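Local coordinates for arabinogalactan endo-1,4-beta-galactosidase (Ignisphaera aggregans, PDB 7OSK), which probably hydrolyses internal beta-1,4-galactosidic links of arabinogalactan through its calcium-binding family 53 glycoside hydrolase domain, at residues 57-62 with 67-72. Sequence-based numbering, arbitrary orientation.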
loop_
_atom_site.group_PDB
_atom_site.type_symbol
_atom_site.label_atom_id
_atom_site.label_comp_id
_atom_site.label_asym_id
_atom_site.label_seq_id
_atom_site.Cartn_x
_atom_site.Cartn_y
_atom_site.Cartn_z
ATOM N N SER A 57 4.110 -4.557 5.082
ATOM C CA SER A 57 3.138 -4.882 6.121
ATOM C C SER A 57 3.325 -6.292 6.682
ATOM O O SER A 57 3.021 -6.548 7.845
ATOM C CB SER A 57 1.716 -4.733 5.576
ATOM O OG SER A 57 1.515 -3.443 5.024
ATOM N N GLU A 58 3.833 -7.202 5.855
ATOM C CA GLU A 58 3.967 -8.599 6.252
ATOM C C GLU A 58 5.304 -8.867 6.941
ATOM O O GLU A 58 5.467 -9.881 7.620
ATOM C CB GLU A 58 3.826 -9.523 5.037
ATOM C CG GLU A 58 2.583 -9.279 4.191
ATOM C CD GLU A 58 2.706 -8.076 3.274
ATOM O OE1 GLU A 58 3.828 -7.778 2.814
ATOM O OE2 GLU A 58 1.674 -7.422 3.016
ATOM N N ALA A 59 6.256 -7.954 6.766
ATOM C CA ALA A 59 7.618 -8.173 7.242
ATOM C C ALA A 59 7.686 -8.429 8.751
ATOM O O ALA A 59 8.292 -9.411 9.173
ATOM C CB ALA A 59 8.507 -6.990 6.864
ATOM N N PRO A 60 7.061 -7.559 9.568
ATOM C CA PRO A 60 7.187 -7.727 11.022
ATOM C C PRO A 60 6.785 -9.114 11.517
ATOM O O PRO A 60 7.457 -9.658 12.391
ATOM C CB PRO A 60 6.240 -6.658 11.577
ATOM C CG PRO A 60 6.182 -5.627 10.515
ATOM C CD PRO A 60 6.218 -6.397 9.233
ATOM N N TRP A 61 5.715 -9.677 10.961
ATOM C CA TRP A 61 5.265 -11.013 11.341
ATOM C C TRP A 61 6.285 -12.073 10.931
ATOM O O TRP A 61 6.590 -12.981 11.702
ATOM C CB TRP A 61 3.902 -11.308 10.709
ATOM C CG TRP A 61 3.348 -12.676 11.008
ATOM C CD1 TRP A 61 3.156 -13.692 10.120
ATOM C CD2 TRP A 61 2.909 -13.168 12.281
ATOM N NE1 TRP A 61 2.625 -14.784 10.758
ATOM C CE2 TRP A 61 2.463 -14.490 12.085
ATOM C CE3 TRP A 61 2.850 -12.620 13.568
ATOM C CZ2 TRP A 61 1.967 -15.274 13.126
ATOM C CZ3 TRP A 61 2.357 -13.401 14.601
ATOM C CH2 TRP A 61 1.922 -14.713 14.372
ATOM N N ILE A 62 6.814 -11.943 9.717
ATOM C CA ILE A 62 7.820 -12.867 9.200
ATOM C C ILE A 62 9.051 -12.923 10.107
ATOM O O ILE A 62 9.576 -14.001 10.386
ATOM C CB ILE A 62 8.253 -12.470 7.768
ATOM C CG1 ILE A 62 7.080 -12.651 6.800
ATOM C CG2 ILE A 62 9.453 -13.299 7.305
ATOM C CD1 ILE A 62 7.340 -12.152 5.383
ATOM N N GLY A 67 12.003 -15.514 10.130
ATOM C CA GLY A 67 12.367 -15.220 8.756
ATOM C C GLY A 67 13.541 -14.264 8.670
ATOM O O GLY A 67 13.655 -13.338 9.473
ATOM N N LYS A 68 14.410 -14.493 7.688
ATOM C CA LYS A 68 15.638 -13.716 7.531
ATOM C C LYS A 68 15.737 -13.077 6.149
ATOM O O LYS A 68 15.402 -13.700 5.142
ATOM C CB LYS A 68 16.860 -14.607 7.772
ATOM C CG LYS A 68 16.953 -15.182 9.179
ATOM C CD LYS A 68 18.131 -16.140 9.305
ATOM C CE LYS A 68 18.272 -16.682 10.720
ATOM N NZ LYS A 68 18.589 -15.611 11.707
ATOM N N TYR A 69 16.208 -11.832 6.115
ATOM C CA TYR A 69 16.431 -11.107 4.866
ATOM C C TYR A 69 17.924 -10.936 4.603
ATOM O O TYR A 69 18.699 -10.659 5.522
ATOM C CB TYR A 69 15.750 -9.739 4.905
ATOM C CG TYR A 69 14.242 -9.809 4.908
ATOM C CD1 TYR A 69 13.527 -9.849 3.718
ATOM C CD2 TYR A 69 13.532 -9.834 6.099
ATOM C CE1 TYR A 69 12.150 -9.913 3.715
ATOM C CE2 TYR A 69 12.153 -9.899 6.106
ATOM C CZ TYR A 69 11.467 -9.937 4.912
ATOM O OH TYR A 69 10.092 -10.000 4.917
ATOM N N TYR A 70 18.316 -11.098 3.342
ATOM C CA TYR A 70 19.716 -11.000 2.943
ATOM C C TYR A 70 19.902 -9.939 1.858
ATOM O O TYR A 70 19.041 -9.762 0.994
ATOM C CB TYR A 70 20.223 -12.358 2.454
ATOM C CG TYR A 70 20.049 -13.465 3.470
ATOM C CD1 TYR A 70 18.844 -14.143 3.588
ATOM C CD2 TYR A 70 21.090 -13.830 4.312
ATOM C CE1 TYR A 70 18.682 -15.152 4.516
ATOM C CE2 TYR A 70 20.935 -14.836 5.241
ATOM C CZ TYR A 70 19.731 -15.494 5.340
ATOM O OH TYR A 70 19.573 -16.499 6.265
ATOM N N ASP A 71 21.030 -9.237 1.914
ATOM C CA ASP A 71 21.311 -8.147 0.984
ATOM C C ASP A 71 21.734 -8.679 -0.383
ATOM O O ASP A 71 21.650 -9.880 -0.644
ATOM C CB ASP A 71 22.399 -7.234 1.555
ATOM C CG ASP A 71 23.718 -7.954 1.755
ATOM O OD1 ASP A 71 23.725 -9.202 1.702
ATOM O OD2 ASP A 71 24.745 -7.277 1.971
ATOM N N GLU A 72 22.195 -7.777 -1.247
ATOM C CA GLU A 72 22.600 -8.137 -2.602
ATOM C C GLU A 72 23.715 -9.180 -2.597
ATOM O O GLU A 72 23.784 -10.031 -3.484
ATOM C CB GLU A 72 23.053 -6.889 -3.367
ATOM C CG GLU A 72 23.468 -7.137 -4.818
ATOM C CD GLU A 72 22.297 -7.489 -5.725
ATOM O OE1 GLU A 72 21.150 -7.558 -5.232
ATOM O OE2 GLU A 72 22.525 -7.691 -6.937
#
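The ring of Tyr69 meets Ala59 and Ile62 of the helix not with a face but with its phenolic end, while outside the two segments it packs edge-to-face with Phe378. Tyr69 OH lies 3.5 Å from Ile62 CD1 and 3.9 Å from Ala59 CB, and the side chains of Ile62 and Tyr69 run nearly perpendicular to each other. In Ile62 the CG1 branch stands anti to the carbonyl carbon (chi1 -66°) and, extended through chi2, carries CD1 to the hydroxyl; CG2 is left to cover Gly67, 3.8 Å from its CA. The polar tip of the tyrosine is buried among these methyl groups, yet it is satisfied by a hydrogen bond with the carbonyl O of Thr355. Just past the C-terminal end of the helix, Gly67 N donates to Ile62 O (2.9 Å), tying residue 67 back to the last turns of helix 59-65. The example illustrates how the chain leaving a helix can fold back on it, here through residues 67-69: helix 59-65, just after the first strand (51-55) of the TIM barrel, packs through Pro60 on helix 114-126, whereas Ala59 and Tyr69 both rest on Leu79 of helix 79-85.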